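Local coordinates for glycoside hydrolase 15-related protein (Kribbella flavida, PDB 5Z3E), which hydrolyses the alpha-1,6-glucosidic linkage of isomaltose from the non-reducing end, releasing beta-D-glucose and D-glucose in the intracellular breakdown of a cyclic tetrasaccharide, at residues L41-H46 with S85-V90; R69-L74 with P131-F136. The protein carries 1 engineered substitution. All coordinates share one frame; numbering follows the deposited sequence.

Contact 1 of 2, residues L41-H46 with S85-V90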
loop_
_atom_site.group_PDB
_atom_site.type_symbol
_atom_site.label_atom_id
_atom_site.label_comp_id
_atom_site.label_asym_id
_atom_site.label_seq_id
_atom_site.Cartn_x
_atom_site.Cartn_y
_atom_site.Cartn_z
ATOM N N LEU A 41 -18.985 -8.751 7.232
ATOM C CA LEU A 41 -17.584 -8.844 6.836
ATOM C C LEU A 41 -16.808 -7.598 7.274
ATOM O O LEU A 41 -15.635 -7.694 7.596
ATOM C CB LEU A 41 -17.492 -9.039 5.330
ATOM C CG LEU A 41 -16.110 -9.203 4.714
ATOM C CD1 LEU A 41 -15.272 -10.270 5.422
ATOM C CD2 LEU A 41 -16.238 -9.540 3.242
ATOM N N ALA A 42 -17.452 -6.442 7.316
ATOM C CA ALA A 42 -16.787 -5.244 7.837
ATOM C C ALA A 42 -16.508 -5.397 9.325
ATOM O O ALA A 42 -15.403 -5.097 9.791
ATOM C CB ALA A 42 -17.607 -4.000 7.547
ATOM N N ARG A 43 -17.499 -5.832 10.099
ATOM C CA ARG A 43 -17.308 -6.029 11.532
ATOM C C ARG A 43 -16.200 -7.035 11.767
ATOM O O ARG A 43 -15.312 -6.826 12.590
ATOM C CB ARG A 43 -18.650 -6.513 12.164
ATOM C CG ARG A 43 -18.588 -6.626 13.606
ATOM C CD ARG A 43 -19.582 -7.678 14.124
ATOM N NE ARG A 43 -19.266 -9.036 13.643
ATOM C CZ ARG A 43 -18.183 -9.753 13.990
ATOM N NH1 ARG A 43 -17.324 -9.325 14.893
ATOM N NH2 ARG A 43 -17.989 -10.941 13.440
ATOM N N HIS A 44 -16.232 -8.159 11.047
ATOM C CA HIS A 44 -15.207 -9.165 11.192
ATOM C C HIS A 44 -13.837 -8.629 10.802
ATOM O O HIS A 44 -12.842 -8.972 11.436
ATOM C CB HIS A 44 -15.544 -10.412 10.358
ATOM C CG HIS A 44 -14.475 -11.444 10.373
ATOM N ND1 HIS A 44 -14.193 -12.216 11.492
ATOM C CD2 HIS A 44 -13.554 -11.785 9.443
ATOM C CE1 HIS A 44 -13.162 -12.993 11.230
ATOM N NE2 HIS A 44 -12.761 -12.763 9.998
ATOM N N SER A 45 -13.777 -7.801 9.763
ATOM C CA SER A 45 -12.511 -7.223 9.343
ATOM C C SER A 45 -11.894 -6.393 10.457
ATOM O O SER A 45 -10.692 -6.482 10.726
ATOM C CB SER A 45 -12.703 -6.371 8.095
ATOM O OG SER A 45 -12.984 -7.169 6.944
ATOM N N HIS A 46 -12.686 -5.530 11.079
ATOM C CA HIS A 46 -12.188 -4.775 12.212
ATOM C C HIS A 46 -11.720 -5.696 13.324
ATOM O O HIS A 46 -10.654 -5.492 13.926
ATOM C CB HIS A 46 -13.256 -3.820 12.717
ATOM C CG HIS A 46 -12.903 -3.214 14.038
ATOM N ND1 HIS A 46 -13.384 -3.688 15.216
ATOM C CD2 HIS A 46 -12.079 -2.187 14.360
ATOM C CE1 HIS A 46 -12.856 -2.989 16.205
ATOM N NE2 HIS A 46 -12.073 -2.062 15.718
ATOM N N SER A 85 -8.925 3.386 10.691
ATOM C CA SER A 85 -9.226 4.779 10.972
ATOM C C SER A 85 -10.584 5.179 10.401
ATOM O O SER A 85 -11.389 5.835 11.071
ATOM C CB SER A 85 -8.120 5.667 10.396
ATOM O OG SER A 85 -8.415 7.031 10.610
ATOM N N ARG A 86 -10.873 4.749 9.176
ATOM C CA ARG A 86 -12.196 4.976 8.579
ATOM C C ARG A 86 -13.291 4.298 9.358
ATOM O O ARG A 86 -14.381 4.846 9.522
ATOM C CB ARG A 86 -12.199 4.495 7.130
ATOM C CG ARG A 86 -11.466 5.407 6.168
ATOM C CD ARG A 86 -11.295 4.755 4.825
ATOM N NE ARG A 86 -10.776 5.616 3.773
ATOM C CZ ARG A 86 -11.447 6.057 2.717
ATOM N NH1 ARG A 86 -12.737 5.829 2.584
ATOM N NH2 ARG A 86 -10.809 6.724 1.771
ATOM N N TYR A 87 -13.028 3.090 9.853
ATOM C CA TYR A 87 -13.991 2.358 10.659
ATOM C C TYR A 87 -14.282 3.085 11.950
ATOM O O TYR A 87 -15.370 2.923 12.509
ATOM C CB TYR A 87 -13.459 0.950 10.948
ATOM C CG TYR A 87 -14.458 0.002 11.531
ATOM C CD1 TYR A 87 -15.269 -0.749 10.697
ATOM C CD2 TYR A 87 -14.582 -0.184 12.886
ATOM C CE1 TYR A 87 -16.180 -1.648 11.202
ATOM C CE2 TYR A 87 -15.533 -1.102 13.405
ATOM C CZ TYR A 87 -16.308 -1.812 12.543
ATOM O OH TYR A 87 -17.256 -2.730 13.027
ATOM N N GLY A 88 -13.335 3.873 12.448
ATOM C CA GLY A 88 -13.524 4.710 13.617
ATOM C C GLY A 88 -12.767 4.267 14.845
ATOM O O GLY A 88 -12.969 4.842 15.915
ATOM N N ASP A 89 -11.888 3.271 14.716
ATOM C CA ASP A 89 -11.132 2.790 15.872
ATOM C C ASP A 89 -9.847 3.625 16.002
ATOM O O ASP A 89 -8.765 3.270 15.541
ATOM C CB ASP A 89 -10.860 1.301 15.791
ATOM C CG ASP A 89 -10.313 0.722 17.063
ATOM O OD1 ASP A 89 -9.757 1.461 17.897
ATOM O OD2 ASP A 89 -10.443 -0.520 17.234
ATOM N N VAL A 90 -10.032 4.801 16.595
ATOM C CA VAL A 90 -8.965 5.774 16.744
ATOM C C VAL A 90 -7.843 5.210 17.588
ATOM O O VAL A 90 -6.662 5.445 17.289
ATOM C CB VAL A 90 -9.537 7.059 17.332
ATOM C CG1 VAL A 90 -8.476 8.080 17.637
ATOM C CG2 VAL A 90 -10.593 7.689 16.397
#
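A Schellman motif that ends helix 74-87, followed directly by the N-cap of helix 90-105, meets the side of helix 32-52 through His-46, Tyr-87 and Asp-89. The imidazole of His-46 lies over the phenol of Tyr-87 with the two planes only 8° apart, yet the rings are slid past each other, so that overlap is slight and the centroids stand 4.5 Å from one another. CE2, a rim atom of the Tyr-87 ring, lies over the imidazole face, 3.4 Å from CG of His-46. Over the phenol face, shifted toward its rim, sits the methylene: CB of His-46 is 3.7 Å from the centroid of the Tyr-87 ring in a CH-pi contact. Farther out, OH of Tyr-87 reaches the backbone of the neighbouring turn, 3.6 Å from CA of Arg-43. Replacing this tyrosine by alanine is likely to leave the imidazole without the flat surface it lies against and to open a gap beside Arg-43.

In the (alpha/alpha)6 barrel characteristic of family 15 glycosidases this is a surface junction of helices, away from the catalytic residues. Gly-88, with positive phi, is the C' residue of the Schellman motif, and the turn brings Asp-89 round to the edge of the imidazole. NE2 of His-46 donates to OD2 of Asp-89 over 2.7 Å in a nearly straight bond (167°), which lies close to the ring plane and uses the anti lone pair of the oxygen. CG of His-46, anti to its own backbone N (chi1 169°), carries the ring out along the phenol face, with NE2 directed at the carboxylate. The other oxygen, OD1 of Asp-89, caps the N of Ser-92, and the negative charge may favour a protonated imidazole.

Contact 2 of 2, residues R69-L74 with P131-F136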
loop_
_atom_site.group_PDB
_atom_site.type_symbol
_atom_site.label_atom_id
_atom_site.label_comp_id
_atom_site.label_asym_id
_atom_site.label_seq_id
_atom_site.Cartn_x
_atom_site.Cartn_y
_atom_site.Cartn_z
ATOM N N ARG A 69 5.314 -14.803 9.467
ATOM C CA ARG A 69 4.989 -14.728 10.898
ATOM C C ARG A 69 6.066 -13.953 11.621
ATOM O O ARG A 69 7.272 -14.165 11.413
ATOM C CB ARG A 69 4.886 -16.123 11.504
ATOM C CG ARG A 69 4.249 -16.144 12.864
ATOM C CD ARG A 69 4.006 -17.568 13.439
ATOM N NE ARG A 69 3.654 -18.516 12.392
ATOM C CZ ARG A 69 2.504 -19.211 12.325
ATOM N NH1 ARG A 69 1.537 -19.061 13.240
ATOM N NH2 ARG A 69 2.301 -20.063 11.317
ATOM N N GLY A 70 5.621 -13.017 12.451
ATOM C CA GLY A 70 6.508 -12.197 13.243
ATOM C C GLY A 70 6.959 -10.916 12.564
ATOM O O GLY A 70 7.730 -10.166 13.167
ATOM N N TYR A 71 6.468 -10.622 11.364
ATOM C CA TYR A 71 6.900 -9.450 10.624
ATOM C C TYR A 71 5.758 -8.503 10.304
ATOM O O TYR A 71 4.609 -8.905 10.064
ATOM C CB TYR A 71 7.617 -9.848 9.336
ATOM C CG TYR A 71 8.830 -10.715 9.594
ATOM C CD1 TYR A 71 9.924 -10.224 10.273
ATOM C CD2 TYR A 71 8.876 -12.029 9.170
ATOM C CE1 TYR A 71 11.025 -11.018 10.532
ATOM C CE2 TYR A 71 9.978 -12.825 9.415
ATOM C CZ TYR A 71 11.057 -12.312 10.080
ATOM O OH TYR A 71 12.164 -13.091 10.331
ATOM N N ALA A 72 6.126 -7.228 10.256
ATOM C CA ALA A 72 5.255 -6.131 9.873
ATOM C C ALA A 72 5.865 -5.378 8.706
ATOM O O ALA A 72 7.083 -5.203 8.640
ATOM C CB ALA A 72 5.051 -5.193 11.030
ATOM N N TRP A 73 5.001 -4.909 7.814
ATOM C CA TRP A 73 5.366 -4.076 6.693
ATOM C C TRP A 73 4.656 -2.741 6.816
ATOM O O TRP A 73 3.473 -2.684 7.176
ATOM C CB TRP A 73 4.920 -4.696 5.374
ATOM C CG TRP A 73 5.757 -5.793 4.792
ATOM C CD1 TRP A 73 6.483 -5.685 3.645
ATOM C CD2 TRP A 73 5.882 -7.154 5.209
ATOM N NE1 TRP A 73 7.065 -6.868 3.320
ATOM C CE2 TRP A 73 6.709 -7.803 4.258
ATOM C CE3 TRP A 73 5.364 -7.916 6.266
ATOM C CZ2 TRP A 73 6.995 -9.163 4.323
ATOM C CZ3 TRP A 73 5.662 -9.271 6.346
ATOM C CH2 TRP A 73 6.476 -9.881 5.374
ATOM N N LEU A 74 5.343 -1.657 6.466
ATOM C CA LEU A 74 4.703 -0.355 6.440
ATOM C C LEU A 74 3.635 -0.249 5.346
ATOM O O LEU A 74 2.648 0.460 5.536
ATOM C CB LEU A 74 5.723 0.776 6.296
ATOM C CG LEU A 74 6.722 0.876 7.418
ATOM C CD1 LEU A 74 7.578 2.113 7.222
ATOM C CD2 LEU A 74 6.089 0.877 8.760
ATOM N N PRO A 131 14.996 -0.914 6.188
ATOM C CA PRO A 131 14.472 -2.237 5.829
ATOM C C PRO A 131 13.055 -2.213 5.277
ATOM O O PRO A 131 12.329 -1.205 5.357
ATOM C CB PRO A 131 14.524 -3.003 7.142
ATOM C CG PRO A 131 14.236 -1.923 8.138
ATOM C CD PRO A 131 15.022 -0.723 7.644
ATOM N N THR A 132 12.689 -3.377 4.761
ATOM C CA THR A 132 11.342 -3.689 4.314
ATOM C C THR A 132 10.584 -4.417 5.424
ATOM O O THR A 132 9.582 -3.917 5.930
ATOM C CB THR A 132 11.425 -4.494 3.028
ATOM O OG1 THR A 132 11.964 -3.607 2.050
ATOM C CG2 THR A 132 10.072 -5.023 2.603
ATOM N N ARG A 133 11.043 -5.576 5.855
ATOM C CA ARG A 133 10.399 -6.247 6.984
ATOM C C ARG A 133 10.893 -5.673 8.284
ATOM O O ARG A 133 12.109 -5.497 8.450
ATOM C CB ARG A 133 10.672 -7.756 6.985
ATOM C CG ARG A 133 10.196 -8.479 5.751
ATOM C CD ARG A 133 10.238 -9.969 5.962
ATOM N NE ARG A 133 10.041 -10.692 4.718
ATOM C CZ ARG A 133 9.718 -11.977 4.661
ATOM N NH1 ARG A 133 9.625 -12.692 5.769
ATOM N NH2 ARG A 133 9.444 -12.508 3.514
ATOM N N PHE A 134 9.983 -5.455 9.223
ATOM C CA PHE A 134 10.317 -5.101 10.611
ATOM C C PHE A 134 9.848 -6.209 11.518
ATOM O O PHE A 134 8.756 -6.767 11.348
ATOM C CB PHE A 134 9.623 -3.810 11.026
ATOM C CG PHE A 134 10.188 -2.586 10.400
ATOM C CD1 PHE A 134 11.277 -1.974 10.967
ATOM C CD2 PHE A 134 9.660 -2.050 9.219
ATOM C CE1 PHE A 134 11.811 -0.822 10.408
ATOM C CE2 PHE A 134 10.200 -0.908 8.660
ATOM C CZ PHE A 134 11.259 -0.291 9.275
ATOM N N THR A 135 10.646 -6.495 12.535
ATOM C CA THR A 135 10.162 -7.275 13.650
ATOM C C THR A 135 9.259 -6.382 14.506
ATOM O O THR A 135 9.261 -5.151 14.394
ATOM C CB THR A 135 11.362 -7.784 14.502
ATOM O OG1 THR A 135 12.032 -6.664 15.075
ATOM C CG2 THR A 135 12.331 -8.594 13.651
ATOM N N PHE A 136 8.491 -6.981 15.417
ATOM C CA PHE A 136 7.557 -6.207 16.206
ATOM C C PHE A 136 8.258 -5.297 17.206
ATOM O O PHE A 136 7.652 -4.322 17.654
ATOM C CB PHE A 136 6.527 -7.108 16.883
ATOM C CG PHE A 136 5.694 -7.932 15.928
ATOM C CD1 PHE A 136 5.378 -7.517 14.646
ATOM C CD2 PHE A 136 5.205 -9.185 16.334
ATOM C CE1 PHE A 136 4.635 -8.324 13.784
ATOM C CE2 PHE A 136 4.453 -9.986 15.447
ATOM C CZ PHE A 136 4.176 -9.557 14.205
HETATM O O HOH W 1 8.616 -9.892 15.660
HETATM O O HOH W 2 7.976 -1.871 5.498
#
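Arg-133 lies in the angle between the rings of Tyr-71 and Trp-73, touching both, beside a short, weakly bonded antiparallel strand pair in this otherwise mainly helical family 15 glycosidase. The arginine runs extended from CG to NE alongside the indole and points the same way. Its CG lies off-centre over the six-membered ring of Trp-73, while NE of Arg-133 comes to 3.4 Å from CZ2 of Trp-73. Indole and guanidinium planes are inclined at 48°, so this is no flat stack; the indole also approaches Glu-198, the probable catalytic proton donor. Against Tyr-71, CD of Arg-133 lies over the face of the phenol, 4.2 Å from its centroid, while the guanidinium presents its edge, NH1 coming to 3.5 Å from CD2 of Tyr-71. NH1 also donates to the carbonyl of Ala-67.

Between the strands, Ala-72 and Phe-134 form a hydrogen-bonded pair, linked by Ala-72 N to Phe-134 O at 2.9 Å and Phe-134 N to Ala-72 O at 3.0 Å. Their side chains share the sheet face that packs on Trp-99 of helix 90-105. Beyond this pair, CG of Leu-74 meets CE2 of Phe-134, and CG2 of Thr-132 approaches NE1 of Trp-73. Phe-136 turns its ring face to the peptide after Gly-70; chi1 of -60°, which sets CG opposite the carbonyl carbon, swings the ring back over that chain. The carbonyl O of Gly-70 stands above the centre of the phenyl and accepts from a water, 2.7 Å away, which in turn accepts from N of Phe-136.

Overall arrangement
The two contacts lie 22 Å apart between centres, with about 13 Å between nearest atoms. Their segments alternate along the chain: helix 32-52 leads to strand 71-72, which is followed by helix 74-87, whose far end belongs to contact 1. Helix 90-105 follows from the cap at Asp-89 and packs through Trp-99, Val-100 and Val-103 on contact 2. Contact 1 is at the surface, where Arg-43 and His-44 hydrogen-bond a citrate, probably from the crystallisation liquor. Contact 2 borders the active site: the side chain of Trp-73 is about 4 Å from that of Glu-198, the inferred proton donor, and about 4 Å from a glycerol of probably the same origin.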